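Local coordinates for protein FMN reductase [NAD(P)H] (PDB 1ZCH) that reduces free FMN with NADH or NADPH, and also acts on nitroaromatic compounds, quinones, chromates and azo dyes, working as an FMN-containing homodimer, at residues A[198-201]-A[202-206]; A[222-225]-A[226-230]. One frame throughout, in Å; residues are numbered along the deposited sequence.

Interaction 1: residues A[198-201]-A[202-206]; sequences QAYD and EQMSE
The carbonyl oxygen of A199 is held by a backbone N-H and a water: Q203 N donates to A199 O across 3.2 Å, and a water donates to the same A199 O at 2.7 Å. In the modelled conformer, one of two for this glutamine, Q203 NE2 folds back to the same oxygen in a weak bond and also makes a weak one to the water; that extra clamp is doubtful. The main chain runs on in regular i to i+4 steps, with M204 N to Y200 O at 2.8 Å and S205 N to D201 O at 2.9 Å. On the buried face Y200 and M204 lie side by side and point the same way. Each sends CG anti to its own backbone N (chi1 -179° and -173°), and bends further out along the thioether chain bring M204 CE back to the phenol end, 3.6 Å from Y200 CZ, meeting the ring obliquely. The Y200 hydroxyl is hydrogen-bonded to P174 O and to Q44 NE2 of the second subunit, while the Y200 ring meets that of W220. D201 OD2 is hydrogen-bonded to S221 OG. M204 packs on K173, a residue of the FMN pocket. This is ordinary alpha-helical spacing, one face of helix 190-212 closing over the cofactor-binding loop at the dimer interface.

Interaction 2: residues A[222-225]-A[226-230]; sequences QSIA and SYYER
The last turn of helix 220-228, loosely bonded, mixes i to i+4 with i to i+3 bonds before the chain leaves the helix. S226 N still reaches Q222 O at 3.0 Å. S226 turns its hydroxyl back on the preceding turn, OG lying between the backbone N and the carbonyl carbon (chi1 73°), and donates it to S223 O at 2.6 Å. The same S223 O takes weak bonds from S226 N and Y227 N, and the edge of the Y227 ring reaches it nearly in plane, with CD1 3.2 Å from S223 O. I224 O is shared as well: Y228 N comes in almost straight (N-H...O 173°) at 3.0 Å from I224 O, whereas Y227 N stands above the carbonyl plane. One turn apart, I224 and Y228 run side by side, I224 CG2 resting 3.5 Å from Y228 CD2. Both side chains pack on I41 of the second subunit, whose Q45 OE1 bonds to Y228 OH. With an alanine in place of Y228, Q45 of the second subunit would probably lose its hydroxyl mate and a gap would open beside I224 and I41. Helix 220-228 follows helix 190-212 in the chain and lies against the second subunit, the side chain of Y227 about 8 Å from a bound FMN.

How the interactions relate
Running from the N terminus, the chain passes through the central sheet before reaching both contacts, which lie in series and neither nest nor cross. Interaction 1 falls within helix 190-212; a short linker then leads into helix 220-228, which holds interaction 2. Each is a local contact along a helix, of about two turns, so neither closes a loop. Their centres are 16 Å apart and their nearest atoms about 5 Å, without touching. N219, just before the second helix, helps bridge them: the D201 side chain packs on N219, whose OD1 accepts a hydrogen bond from Q222 N. Both contacts touch the second subunit, placing these consecutive helices together at the dimer interface.

Interaction 1: residues A[198-201]-A[202-206]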
loop_
_atom_site.group_PDB
_atom_site.type_symbol
_atom_site.label_atom_id
_atom_site.label_comp_id
_atom_site.label_asym_id
_atom_site.label_seq_id
_atom_site.Cartn_x
_atom_site.Cartn_y
_atom_site.Cartn_z
ATOM N N GLN A 198 -14.705 21.251 4.897
ATOM C CA GLN A 198 -14.695 22.710 4.941
ATOM C C GLN A 198 -13.920 23.223 6.157
ATOM O O GLN A 198 -13.227 24.238 6.075
ATOM C CB GLN A 198 -16.129 23.250 4.943
ATOM C CG GLN A 198 -16.837 23.023 3.610
ATOM C CD GLN A 198 -18.281 23.476 3.619
ATOM O OE1 GLN A 198 -19.097 22.971 4.390
ATOM N NE2 GLN A 198 -18.607 24.431 2.752
ATOM N N ALA A 199 -14.029 22.519 7.281
ATOM C CA ALA A 199 -13.301 22.918 8.485
ATOM C C ALA A 199 -11.813 22.688 8.236
ATOM O O ALA A 199 -10.970 23.502 8.615
ATOM C CB ALA A 199 -13.770 22.100 9.682
ATOM N N TYR A 200 -11.498 21.570 7.590
ATOM C CA TYR A 200 -10.116 21.226 7.274
ATOM C C TYR A 200 -9.514 22.297 6.369
ATOM O O TYR A 200 -8.354 22.682 6.538
ATOM C CB TYR A 200 -10.069 19.858 6.582
ATOM C CG TYR A 200 -8.681 19.361 6.221
ATOM C CD1 TYR A 200 -7.634 19.400 7.146
ATOM C CD2 TYR A 200 -8.430 18.803 4.972
ATOM C CE1 TYR A 200 -6.371 18.887 6.830
ATOM C CE2 TYR A 200 -7.175 18.283 4.646
ATOM C CZ TYR A 200 -6.151 18.326 5.577
ATOM O OH TYR A 200 -4.917 17.798 5.258
ATOM N N ASP A 201 -10.305 22.786 5.416
ATOM C CA ASP A 201 -9.827 23.820 4.494
ATOM C C ASP A 201 -9.344 25.065 5.236
ATOM O O ASP A 201 -8.284 25.611 4.921
ATOM C CB ASP A 201 -10.921 24.223 3.493
ATOM C CG ASP A 201 -10.920 23.360 2.238
ATOM O OD1 ASP A 201 -9.871 22.754 1.927
ATOM O OD2 ASP A 201 -11.962 23.301 1.547
ATOM N N GLU A 202 -10.117 25.513 6.219
ATOM C CA GLU A 202 -9.732 26.698 6.980
ATOM C C GLU A 202 -8.429 26.428 7.711
ATOM O O GLU A 202 -7.539 27.277 7.756
ATOM C CB GLU A 202 -10.819 27.072 7.988
ATOM C CG GLU A 202 -12.214 27.119 7.397
ATOM C CD GLU A 202 -13.117 28.093 8.123
ATOM O OE1 GLU A 202 -13.042 28.157 9.371
ATOM O OE2 GLU A 202 -13.906 28.787 7.444
ATOM N N GLN A 203 -8.320 25.234 8.281
ATOM C CA GLN A 203 -7.117 24.840 9.001
ATOM C C GLN A 203 -5.909 24.841 8.073
ATOM O O GLN A 203 -4.835 25.327 8.434
ATOM C CB GLN A 203 -7.288 23.434 9.583
ATOM C CG GLN A 203 -8.356 23.300 10.649
ATOM C CD GLN A 203 -8.561 21.858 11.071
ATOM O OE1 GLN A 203 -7.605 21.156 11.399
ATOM N NE2 GLN A 203 -9.811 21.408 11.066
ATOM N N MET A 204 -6.090 24.288 6.877
ATOM C CA MET A 204 -5.010 24.200 5.899
ATOM C C MET A 204 -4.540 25.554 5.372
ATOM O O MET A 204 -3.337 25.781 5.227
ATOM C CB MET A 204 -5.439 23.309 4.726
ATOM C CG MET A 204 -4.331 23.016 3.714
ATOM S SD MET A 204 -2.847 22.265 4.454
ATOM C CE MET A 204 -3.412 20.573 4.737
ATOM N N SER A 205 -5.476 26.451 5.078
ATOM C CA SER A 205 -5.103 27.766 4.568
ATOM C C SER A 205 -4.277 28.497 5.620
ATOM O O SER A 205 -3.251 29.103 5.304
ATOM C CB SER A 205 -6.356 28.577 4.214
ATOM O OG SER A 205 -7.225 28.702 5.326
ATOM N N GLU A 206 -4.720 28.427 6.872
ATOM C CA GLU A 206 -4.008 29.072 7.971
ATOM C C GLU A 206 -2.606 28.487 8.097
ATOM O O GLU A 206 -1.628 29.218 8.264
ATOM C CB GLU A 206 -4.766 28.876 9.286
ATOM C CG GLU A 206 -6.127 29.550 9.326
ATOM C CD GLU A 206 -6.817 29.400 10.671
ATOM O OE1 GLU A 206 -6.195 29.747 11.698
ATOM O OE2 GLU A 206 -7.980 28.942 10.700
HETATM O O HOH W 1 -11.181 24.596 11.075
#

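Interaction 2: residues A[222-225]-A[226-230]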
loop_
_atom_site.group_PDB
_atom_site.type_symbol
_atom_site.label_atom_id
_atom_site.label_comp_id
_atom_site.label_asym_id
_atom_site.label_seq_id
_atom_site.Cartn_x
_atom_site.Cartn_y
_atom_site.Cartn_z
ATOM N N GLN A 222 -8.904 23.195 -2.696
ATOM C CA GLN A 222 -8.397 23.947 -3.842
ATOM C C GLN A 222 -7.212 23.202 -4.451
ATOM O O GLN A 222 -7.072 23.145 -5.671
ATOM C CB GLN A 222 -7.964 25.358 -3.424
ATOM C CG GLN A 222 -9.127 26.259 -3.010
ATOM C CD GLN A 222 -8.668 27.594 -2.446
ATOM O OE1 GLN A 222 -7.625 27.681 -1.799
ATOM N NE2 GLN A 222 -9.462 28.638 -2.670
ATOM N N SER A 223 -6.364 22.629 -3.603
ATOM C CA SER A 223 -5.208 21.886 -4.095
ATOM C C SER A 223 -5.661 20.630 -4.828
ATOM O O SER A 223 -5.234 20.366 -5.953
ATOM C CB SER A 223 -4.282 21.497 -2.935
ATOM O OG SER A 223 -3.195 20.711 -3.408
ATOM N N ILE A 224 -6.533 19.859 -4.187
ATOM C CA ILE A 224 -7.040 18.623 -4.775
ATOM C C ILE A 224 -7.731 18.888 -6.107
ATOM O O ILE A 224 -7.563 18.131 -7.067
ATOM C CB ILE A 224 -8.036 17.923 -3.820
ATOM C CG1 ILE A 224 -7.337 17.587 -2.499
ATOM C CG2 ILE A 224 -8.582 16.654 -4.464
ATOM C CD1 ILE A 224 -6.110 16.700 -2.652
ATOM N N ALA A 225 -8.504 19.968 -6.162
ATOM C CA ALA A 225 -9.218 20.326 -7.380
ATOM C C ALA A 225 -8.255 20.754 -8.486
ATOM O O ALA A 225 -8.533 20.538 -9.664
ATOM C CB ALA A 225 -10.226 21.446 -7.089
ATOM N N SER A 226 -7.123 21.348 -8.114
ATOM C CA SER A 226 -6.153 21.786 -9.118
ATOM C C SER A 226 -5.447 20.608 -9.787
ATOM O O SER A 226 -4.849 20.758 -10.849
ATOM C CB SER A 226 -5.109 22.721 -8.497
ATOM O OG SER A 226 -4.192 22.017 -7.680
ATOM N N TYR A 227 -5.517 19.434 -9.164
ATOM C CA TYR A 227 -4.880 18.249 -9.726
ATOM C C TYR A 227 -5.839 17.305 -10.436
ATOM O O TYR A 227 -5.573 16.856 -11.550
ATOM C CB TYR A 227 -4.167 17.434 -8.636
ATOM C CG TYR A 227 -2.827 17.970 -8.204
ATOM C CD1 TYR A 227 -2.719 18.871 -7.146
ATOM C CD2 TYR A 227 -1.658 17.567 -8.853
ATOM C CE1 TYR A 227 -1.478 19.361 -6.741
ATOM C CE2 TYR A 227 -0.412 18.051 -8.456
ATOM C CZ TYR A 227 -0.331 18.946 -7.402
ATOM O OH TYR A 227 0.897 19.434 -7.016
ATOM N N TYR A 228 -6.960 17.011 -9.789
ATOM C CA TYR A 228 -7.910 16.048 -10.325
ATOM C C TYR A 228 -8.931 16.507 -11.360
ATOM O O TYR A 228 -9.782 15.719 -11.769
ATOM C CB TYR A 228 -8.620 15.344 -9.158
ATOM C CG TYR A 228 -7.676 14.555 -8.264
ATOM C CD1 TYR A 228 -6.435 14.116 -8.738
ATOM C CD2 TYR A 228 -8.042 14.201 -6.962
ATOM C CE1 TYR A 228 -5.585 13.345 -7.941
ATOM C CE2 TYR A 228 -7.197 13.425 -6.158
ATOM C CZ TYR A 228 -5.972 13.002 -6.658
ATOM O OH TYR A 228 -5.138 12.225 -5.881
ATOM N N GLU A 229 -8.843 17.758 -11.799
ATOM C CA GLU A 229 -9.771 18.268 -12.805
ATOM C C GLU A 229 -9.440 17.690 -14.184
ATOM O O GLU A 229 -10.193 17.868 -15.140
ATOM C CB GLU A 229 -9.726 19.801 -12.836
ATOM C CG GLU A 229 -8.327 20.386 -12.940
ATOM C CD GLU A 229 -7.939 20.718 -14.361
ATOM O OE1 GLU A 229 -6.763 21.077 -14.585
ATOM O OE2 GLU A 229 -8.812 20.630 -15.252
ATOM N N ARG A 230 -8.312 16.989 -14.270
ATOM C CA ARG A 230 -7.872 16.351 -15.514
ATOM C C ARG A 230 -7.238 15.000 -15.198
ATOM O O ARG A 230 -6.696 14.805 -14.111
ATOM C CB ARG A 230 -6.829 17.218 -16.230
ATOM C CG ARG A 230 -7.350 18.545 -16.741
ATOM C CD ARG A 230 -6.211 19.437 -17.214
ATOM N NE ARG A 230 -6.682 20.774 -17.566
ATOM C CZ ARG A 230 -7.456 21.045 -18.613
ATOM N NH1 ARG A 230 -7.848 20.068 -19.423
ATOM N NH2 ARG A 230 -7.851 22.292 -18.842
#